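Long-range contacts in CG14704 protein (Drosophila melanogaster, PDB 1OHT), which hydrolyses the bond between N-acetylmuramoyl and L-alanine in bacterial peptidoglycan as a zinc-dependent amidase of innate immunity, probably acting as a scavenger that turns active peptidoglycan into inactive fragments: residues Y38-H43 with G98-K103; G115-E120 with G163-E168; R71-I76 with T90-N95. All blocks are in the same frame, centred on the assembly; numbering follows the deposited sequence.

Interaction 1 (Y38-H43 with G98-K103). With ZN (zinc ion), chain B; EDO (1,2-ethanediol), chain D.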
# COMPACT_ATOMS: atom_id res chain seq x y z
N TYR A 38 -6.55 -10.19 0.60
CA TYR A 38 -5.13 -9.96 0.85
C TYR A 38 -4.77 -8.51 1.11
O TYR A 38 -5.41 -7.59 0.59
CB TYR A 38 -4.29 -10.42 -0.37
CG TYR A 38 -4.26 -11.92 -0.59
CD1 TYR A 38 -5.13 -12.55 -1.50
CD2 TYR A 38 -3.40 -12.73 0.17
CE1 TYR A 38 -5.16 -13.94 -1.63
CE2 TYR A 38 -3.43 -14.12 0.04
CZ TYR A 38 -4.30 -14.72 -0.84
OH TYR A 38 -4.32 -16.10 -0.90
N VAL A 39 -3.72 -8.30 1.90
CA VAL A 39 -3.20 -6.95 2.14
C VAL A 39 -1.70 -7.11 1.77
O VAL A 39 -1.00 -8.03 2.28
CB VAL A 39 -3.37 -6.53 3.61
CG1 VAL A 39 -2.67 -5.22 3.85
CG2 VAL A 39 -4.87 -6.44 3.95
N ILE A 40 -1.21 -6.29 0.85
CA ILE A 40 0.19 -6.40 0.42
C ILE A 40 0.89 -5.11 0.79
O ILE A 40 0.50 -4.01 0.34
CB ILE A 40 0.39 -6.54 -1.13
CG1 ILE A 40 -0.54 -7.58 -1.77
CG2 ILE A 40 1.86 -6.86 -1.41
CD1 ILE A 40 -0.41 -8.94 -1.33
N ILE A 41 1.98 -5.26 1.54
CA ILE A 41 2.77 -4.12 1.99
C ILE A 41 3.95 -3.86 1.10
O ILE A 41 4.66 -4.80 0.70
CB ILE A 41 3.29 -4.35 3.41
CG1 ILE A 41 2.11 -4.70 4.34
CG2 ILE A 41 4.04 -3.13 3.89
CD1 ILE A 41 0.99 -3.63 4.32
N HIS A 42 4.16 -2.57 0.78
CA HIS A 42 5.27 -2.16 -0.05
C HIS A 42 5.93 -0.96 0.62
O HIS A 42 5.36 -0.36 1.55
CB HIS A 42 4.80 -1.62 -1.41
CG HIS A 42 3.87 -2.53 -2.16
ND1 HIS A 42 4.33 -3.49 -3.04
CD2 HIS A 42 2.52 -2.58 -2.23
CE1 HIS A 42 3.30 -4.08 -3.61
NE2 HIS A 42 2.19 -3.55 -3.14
N HIS A 43 7.14 -0.63 0.15
CA HIS A 43 7.79 0.62 0.52
C HIS A 43 8.01 1.25 -0.87
O HIS A 43 7.89 0.55 -1.91
CB HIS A 43 9.07 0.46 1.35
CG HIS A 43 10.29 0.04 0.58
ND1 HIS A 43 11.56 0.14 1.11
CD2 HIS A 43 10.44 -0.60 -0.61
CE1 HIS A 43 12.43 -0.42 0.30
NE2 HIS A 43 11.78 -0.88 -0.75
N GLY A 98 -5.41 -2.97 -8.67
CA GLY A 98 -4.19 -2.19 -8.65
C GLY A 98 -3.11 -2.62 -9.64
O GLY A 98 -3.34 -3.42 -10.54
N ALA A 99 -1.92 -2.05 -9.49
CA ALA A 99 -0.79 -2.42 -10.32
C ALA A 99 0.42 -2.28 -9.40
O ALA A 99 1.28 -1.42 -9.58
CB ALA A 99 -0.65 -1.49 -11.55
N HIS A 100 0.48 -3.16 -8.41
CA HIS A 100 1.57 -3.18 -7.42
C HIS A 100 1.96 -4.63 -7.09
O HIS A 100 3.00 -4.90 -6.48
CB HIS A 100 1.06 -2.48 -6.15
CG HIS A 100 -0.09 -3.19 -5.51
ND1 HIS A 100 0.08 -4.25 -4.65
CD2 HIS A 100 -1.43 -3.03 -5.64
CE1 HIS A 100 -1.11 -4.72 -4.30
NE2 HIS A 100 -2.03 -3.99 -4.88
N ALA A 101 1.09 -5.59 -7.42
CA ALA A 101 1.42 -6.97 -7.15
C ALA A 101 0.77 -7.95 -8.11
O ALA A 101 -0.39 -8.32 -7.95
CB ALA A 101 1.09 -7.34 -5.69
N PRO A 102 1.51 -8.36 -9.15
CA PRO A 102 1.03 -9.32 -10.17
C PRO A 102 0.36 -10.53 -9.52
O PRO A 102 0.89 -11.12 -8.58
CB PRO A 102 2.31 -9.69 -10.91
CG PRO A 102 3.09 -8.40 -10.89
CD PRO A 102 2.87 -7.90 -9.46
N LYS A 103 -0.82 -10.87 -10.04
CA LYS A 103 -1.63 -11.99 -9.57
C LYS A 103 -2.43 -11.64 -8.31
O LYS A 103 -3.25 -12.45 -7.84
CB LYS A 103 -0.75 -13.22 -9.31
CG LYS A 103 -0.04 -13.76 -10.57
CD LYS A 103 -0.95 -14.74 -11.33
CE LYS A 103 -0.27 -15.36 -12.55
NZ LYS A 103 1.09 -15.89 -12.22
ZN ZN B . 6.41 -3.35 -3.66
C1 EDO D . 13.56 -2.76 -3.22
O1 EDO D . 12.43 -1.94 -3.08
C2 EDO D . 13.56 -3.30 -4.62
O2 EDO D . 12.43 -2.80 -5.29
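H42 and H100 meet in the zinc site of this amidase, on the central mixed sheet of the peptidoglycan-recognition fold, and show how a second-shell residue can border a metal ligand. H42, next to last in strand 36-43, binds the zinc ion through ND1 at 2.2 Å; H152 and C160 supply the other protein ligands. With ND1 committed to the metal, the far nitrogen of the same ring faces the loop 98-103, where H42 NE2 lies 2.7 Å from H100 ND1. The two imidazoles meet rim to rim, with planes 81° apart and centroids separated by 4.7 Å. H100 ND1 lies in the plane of the H42 ring, at its edge, whereas H42 NE2 comes to the H100 ring obliquely. The H100 torsion sets CG between its own backbone N and carbonyl carbon (chi1 63°), a turn that brings the imidazole up against the strand. Two residues before the metal ligand, and on the same side of the strand, I40 reaches the edge of the H100 ring: its CG1 stands in the ring plane, 3.9 Å from H100 CE1. A101 adds a methyl group beside this apolar patch, and N105 anchors the loop by accepting from the backbone N of both H100 and A101. All four touching residues are buried, and A101 CB lies 4.3 Å from I40 CG1.

Interaction 2 (G115-E120 with G163-E168)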
# COMPACT_ATOMS: atom_id res chain seq x y z
N GLY A 115 9.01 5.83 1.44
CA GLY A 115 10.37 5.84 1.97
C GLY A 115 11.09 4.53 1.66
O GLY A 115 10.48 3.58 1.13
N ASP A 116 12.38 4.48 2.01
CA ASP A 116 13.23 3.30 1.80
C ASP A 116 13.36 2.65 3.17
O ASP A 116 13.96 3.22 4.06
CB ASP A 116 14.59 3.76 1.25
CG ASP A 116 15.70 2.68 1.35
OD1 ASP A 116 15.40 1.46 1.49
OD2 ASP A 116 16.88 3.08 1.28
N TRP A 117 12.79 1.46 3.33
CA TRP A 117 12.81 0.80 4.61
C TRP A 117 13.57 -0.51 4.64
O TRP A 117 13.24 -1.43 5.40
CB TRP A 117 11.36 0.57 5.07
CG TRP A 117 10.57 1.86 5.05
CD1 TRP A 117 9.52 2.19 4.23
CD2 TRP A 117 10.84 3.02 5.84
NE1 TRP A 117 9.13 3.47 4.45
CE2 TRP A 117 9.91 4.02 5.44
CE3 TRP A 117 11.77 3.31 6.85
CZ2 TRP A 117 9.89 5.31 6.01
CZ3 TRP A 117 11.75 4.60 7.43
CH2 TRP A 117 10.81 5.58 7.01
N ARG A 118 14.57 -0.62 3.80
CA ARG A 118 15.37 -1.83 3.82
C ARG A 118 16.05 -2.02 5.19
O ARG A 118 15.99 -3.10 5.76
CB ARG A 118 16.43 -1.77 2.73
CG ARG A 118 15.90 -1.95 1.31
CD ARG A 118 16.99 -1.65 0.28
NE ARG A 118 17.39 -0.26 0.35
CZ ARG A 118 18.66 0.16 0.35
NH1 ARG A 118 19.66 -0.72 0.29
NH2 ARG A 118 18.92 1.46 0.44
N THR A 119 16.64 -0.96 5.74
CA THR A 119 17.34 -1.09 7.03
C THR A 119 16.75 -0.30 8.21
O THR A 119 16.73 -0.77 9.34
CB THR A 119 18.80 -0.69 6.83
OG1 THR A 119 18.86 0.64 6.32
CG2 THR A 119 19.46 -1.61 5.81
N GLU A 120 16.28 0.91 7.93
CA GLU A 120 15.67 1.77 8.92
C GLU A 120 14.21 1.33 9.14
O GLU A 120 13.52 0.92 8.20
CB GLU A 120 15.70 3.20 8.39
CG GLU A 120 15.47 4.25 9.41
CD GLU A 120 16.48 4.16 10.53
OE1 GLU A 120 17.67 3.84 10.24
OE2 GLU A 120 16.08 4.42 11.67
N GLY A 163 14.05 -5.12 3.91
CA GLY A 163 14.25 -6.13 4.95
C GLY A 163 13.71 -5.72 6.31
O GLY A 163 13.02 -6.52 6.94
N ARG A 164 14.00 -4.49 6.76
CA ARG A 164 13.56 -4.04 8.09
C ARG A 164 12.04 -3.94 8.20
O ARG A 164 11.46 -4.37 9.19
CB ARG A 164 14.21 -2.68 8.46
CG ARG A 164 13.97 -2.24 9.91
CD ARG A 164 14.75 -3.13 10.92
NE ARG A 164 14.32 -2.94 12.31
CZ ARG A 164 13.23 -3.51 12.86
NH1 ARG A 164 12.43 -4.32 12.16
NH2 ARG A 164 12.93 -3.27 14.15
N LEU A 165 11.39 -3.38 7.18
CA LEU A 165 9.92 -3.26 7.21
C LEU A 165 9.31 -4.67 7.13
O LEU A 165 8.25 -4.96 7.73
CB LEU A 165 9.44 -2.43 6.01
CG LEU A 165 8.05 -1.80 6.08
CD1 LEU A 165 7.72 -1.12 4.75
CD2 LEU A 165 7.04 -2.83 6.40
N PHE A 166 9.97 -5.57 6.40
CA PHE A 166 9.43 -6.92 6.28
C PHE A 166 9.51 -7.62 7.64
O PHE A 166 8.59 -8.31 8.07
CB PHE A 166 10.20 -7.72 5.22
CG PHE A 166 9.60 -9.06 4.93
CD1 PHE A 166 8.36 -9.16 4.28
CD2 PHE A 166 10.21 -10.22 5.40
CE1 PHE A 166 7.73 -10.41 4.10
CE2 PHE A 166 9.59 -11.49 5.23
CZ PHE A 166 8.35 -11.57 4.58
N ALA A 167 10.62 -7.45 8.35
CA ALA A 167 10.71 -8.09 9.66
C ALA A 167 9.60 -7.48 10.53
O ALA A 167 8.93 -8.19 11.28
CB ALA A 167 12.08 -7.88 10.28
N GLU A 168 9.37 -6.17 10.43
CA GLU A 168 8.31 -5.58 11.22
C GLU A 168 6.92 -6.15 10.87
O GLU A 168 6.15 -6.52 11.76
CB GLU A 168 8.27 -4.07 11.05
CG GLU A 168 6.93 -3.43 11.50
CD GLU A 168 6.74 -3.41 13.01
OE1 GLU A 168 7.77 -3.54 13.71
OE2 GLU A 168 5.58 -3.22 13.48
O HOH W 1 16.23 -0.88 12.37
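The first turn of helix 163-169 docks here on the loop 115-120, which follows sheet strand 108-113, and the join illustrates how amides of the first helical turn, which have no carbonyl four residues back within the helix, can be met by carbonyls from a distant loop. L165 N donates to W117 O at 3.2 Å. One residue earlier in the helix, R164 N gives a shorter bond of 2.6 Å to R118 O. An apolar contact lies beside these bonds: L165 CB packs against W117 CB at 3.7 Å, and L165 CD1 reaches W117 CD1 at 3.8 Å, approaching the indole obliquely as the two side chains cross. R164 CG, set opposite the backbone N by chi1 (-171°), lies 3.2 Å from T119 O; the bend at chi2 then turns the rest of the chain, and the guanidinium leads away. A water bridges T119 O to R164 NE, the second of these bonds being weak. Within the loop, D116 OD1 accepts from R118 N in an Asx turn, while R118 NE and NH2 grip the D116 carboxylate side-on, NH2 reaching OD2 at 2.7 Å in a salt bridge. The donors R118 N and NE approach OD1 from opposite faces of the carboxylate. Towards the sheet, L165 packs on I41 and H43 of strand 36-43, and W117 also touches M126 of helix 124-139.

Interaction 3 (R71-I76 with T90-N95). With EDO (1,2-ethanediol), chain C.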
# COMPACT_ATOMS: atom_id res chain seq x y z
N ARG A 71 5.20 4.95 -16.91
CA ARG A 71 4.96 3.52 -17.09
C ARG A 71 3.68 3.28 -17.88
O ARG A 71 3.34 2.14 -18.23
CB ARG A 71 4.91 2.81 -15.73
CG ARG A 71 6.29 2.49 -15.18
CD ARG A 71 6.21 1.76 -13.87
NE ARG A 71 7.54 1.56 -13.31
CZ ARG A 71 7.79 0.98 -12.13
NH1 ARG A 71 6.81 0.54 -11.36
NH2 ARG A 71 9.04 0.84 -11.72
N GLY A 72 2.98 4.36 -18.18
CA GLY A 72 1.75 4.25 -18.93
C GLY A 72 0.74 3.34 -18.26
O GLY A 72 0.25 2.38 -18.89
N TRP A 73 0.46 3.61 -16.98
CA TRP A 73 -0.55 2.85 -16.23
C TRP A 73 -1.73 3.77 -16.05
O TRP A 73 -1.62 5.00 -16.21
CB TRP A 73 -0.07 2.46 -14.81
CG TRP A 73 1.08 1.50 -14.70
CD1 TRP A 73 1.60 0.71 -15.68
CD2 TRP A 73 1.79 1.16 -13.49
NE1 TRP A 73 2.58 -0.11 -15.17
CE2 TRP A 73 2.71 0.14 -13.83
CE3 TRP A 73 1.72 1.61 -12.17
CZ2 TRP A 73 3.57 -0.44 -12.88
CZ3 TRP A 73 2.57 1.04 -11.22
CH2 TRP A 73 3.48 0.02 -11.58
N ASN A 74 -2.86 3.21 -15.69
CA ASN A 74 -4.06 4.01 -15.48
C ASN A 74 -3.96 5.00 -14.33
O ASN A 74 -4.62 6.02 -14.35
CB ASN A 74 -5.26 3.10 -15.22
CG ASN A 74 -5.56 2.21 -16.38
OD1 ASN A 74 -6.50 1.42 -16.33
ND2 ASN A 74 -4.76 2.31 -17.45
N ASP A 75 -3.13 4.70 -13.32
CA ASP A 75 -3.07 5.55 -12.13
C ASP A 75 -1.87 5.09 -11.28
O ASP A 75 -1.15 4.16 -11.66
CB ASP A 75 -4.38 5.32 -11.36
CG ASP A 75 -4.63 6.32 -10.24
OD1 ASP A 75 -3.98 7.38 -10.16
OD2 ASP A 75 -5.53 6.03 -9.42
N ILE A 76 -1.67 5.74 -10.14
CA ILE A 76 -0.61 5.34 -9.23
C ILE A 76 -0.95 3.86 -8.94
O ILE A 76 -2.12 3.50 -8.77
CB ILE A 76 -0.65 6.19 -7.95
CG1 ILE A 76 0.62 5.94 -7.13
CG2 ILE A 76 -1.94 5.89 -7.12
CD1 ILE A 76 0.71 6.87 -5.93
N THR A 90 -5.25 8.35 -0.19
CA THR A 90 -6.01 7.49 -1.10
C THR A 90 -5.37 7.38 -2.48
O THR A 90 -5.08 8.39 -3.11
CB THR A 90 -7.50 7.98 -1.23
OG1 THR A 90 -8.13 7.90 0.05
CG2 THR A 90 -8.31 7.06 -2.18
N GLY A 91 -5.13 6.14 -2.90
CA GLY A 91 -4.55 5.88 -4.21
C GLY A 91 -5.72 5.34 -5.00
O GLY A 91 -6.76 5.96 -5.01
N ARG A 92 -5.58 4.20 -5.65
CA ARG A 92 -6.72 3.64 -6.37
C ARG A 92 -7.88 3.31 -5.42
O ARG A 92 -8.99 3.11 -5.89
CB ARG A 92 -6.33 2.34 -7.09
CG ARG A 92 -5.32 2.58 -8.18
CD ARG A 92 -5.15 1.41 -9.12
NE ARG A 92 -4.00 1.67 -9.97
CZ ARG A 92 -3.73 1.06 -11.11
NH1 ARG A 92 -4.53 0.11 -11.60
NH2 ARG A 92 -2.65 1.43 -11.78
N GLY A 93 -7.63 3.21 -4.11
CA GLY A 93 -8.69 2.90 -3.15
C GLY A 93 -9.16 1.44 -3.06
O GLY A 93 -8.64 0.55 -3.74
N PHE A 94 -10.15 1.19 -2.20
CA PHE A 94 -10.67 -0.17 -2.02
C PHE A 94 -11.41 -0.75 -3.22
O PHE A 94 -12.06 -0.03 -3.97
CB PHE A 94 -11.60 -0.22 -0.82
CG PHE A 94 -10.91 -0.03 0.49
CD1 PHE A 94 -11.20 1.08 1.27
CD2 PHE A 94 -9.97 -0.94 0.94
CE1 PHE A 94 -10.55 1.28 2.48
CE2 PHE A 94 -9.31 -0.76 2.15
CZ PHE A 94 -9.60 0.35 2.92
N ASN A 95 -11.32 -2.06 -3.39
CA ASN A 95 -11.98 -2.75 -4.48
C ASN A 95 -11.69 -2.26 -5.89
O ASN A 95 -12.54 -2.38 -6.77
CB ASN A 95 -13.50 -2.78 -4.27
CG ASN A 95 -13.89 -3.68 -3.13
OD1 ASN A 95 -13.94 -3.26 -1.98
ND2 ASN A 95 -14.13 -4.95 -3.43
C1 EDO C . -3.35 -1.61 -15.41
O1 EDO C . -3.79 -1.43 -14.06
C2 EDO C . -2.52 -0.39 -15.77
O2 EDO C . -2.49 0.48 -14.64
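I76 O receives R92 NE at 2.9 Å in a nearly straight bond (168°), with the oxygen close to the guanidinium plane although the donor stands above the plane of the carbonyl. The same arginine reaches the preceding carbonyl, R92 NH2 donating to D75 O at 3.1 Å, also from above the carbonyl plane. An arginine side chain extended from CG to NE thus serves as a cross-link between two loops, tying backbone rather than carboxylate. R92 NH1 also donates to I97 O. A leucine in place of R92 would probably leave the carbonyls of D75, I76 and I97 without these donors and weaken the tie between the loops. D75 slides past the arginine in the opposite direction, its OD2 3.7 Å from R92 CG, and makes its salt bridge with R18. A molecule of 1,2-ethanediol, probably from the crystallisation liquor, fits the guanidinium edge, its O1 accepting from NH1 and its O2 from NH2 and from N74 N. Beside the polar bonds, I76 CG2 rests 3.9 Å from G91 CA. In this amidase domain the arginine joins the connection after helix 53-70 to the loop leaving strand 88-90, with the I76 side chain about 4 Å from that of Y78, a residue inferred to be essential for coordinating the zinc-bound water.

The three contacts show how chemistry follows place in a single fold. Interaction 1 is wholly buried, its centre about 7 Å from that of the chain, and relies on ring edges and apolar atoms around a metal ligand. Interactions 2 and 3 are partly buried and lie on opposite sides of the chain's centre, about 24 Å apart between centres; both rely on carbonyl acceptors, met by helix amides in one and by an arginine in the other. Interaction 1 touches each: H43 of its strand lies against the loop of interaction 2, with ND1 2.9 Å from W117 N, while A99 of its loop packs on W73 and R92 of interaction 3, which is nested within the chain loop that interaction 1 closes.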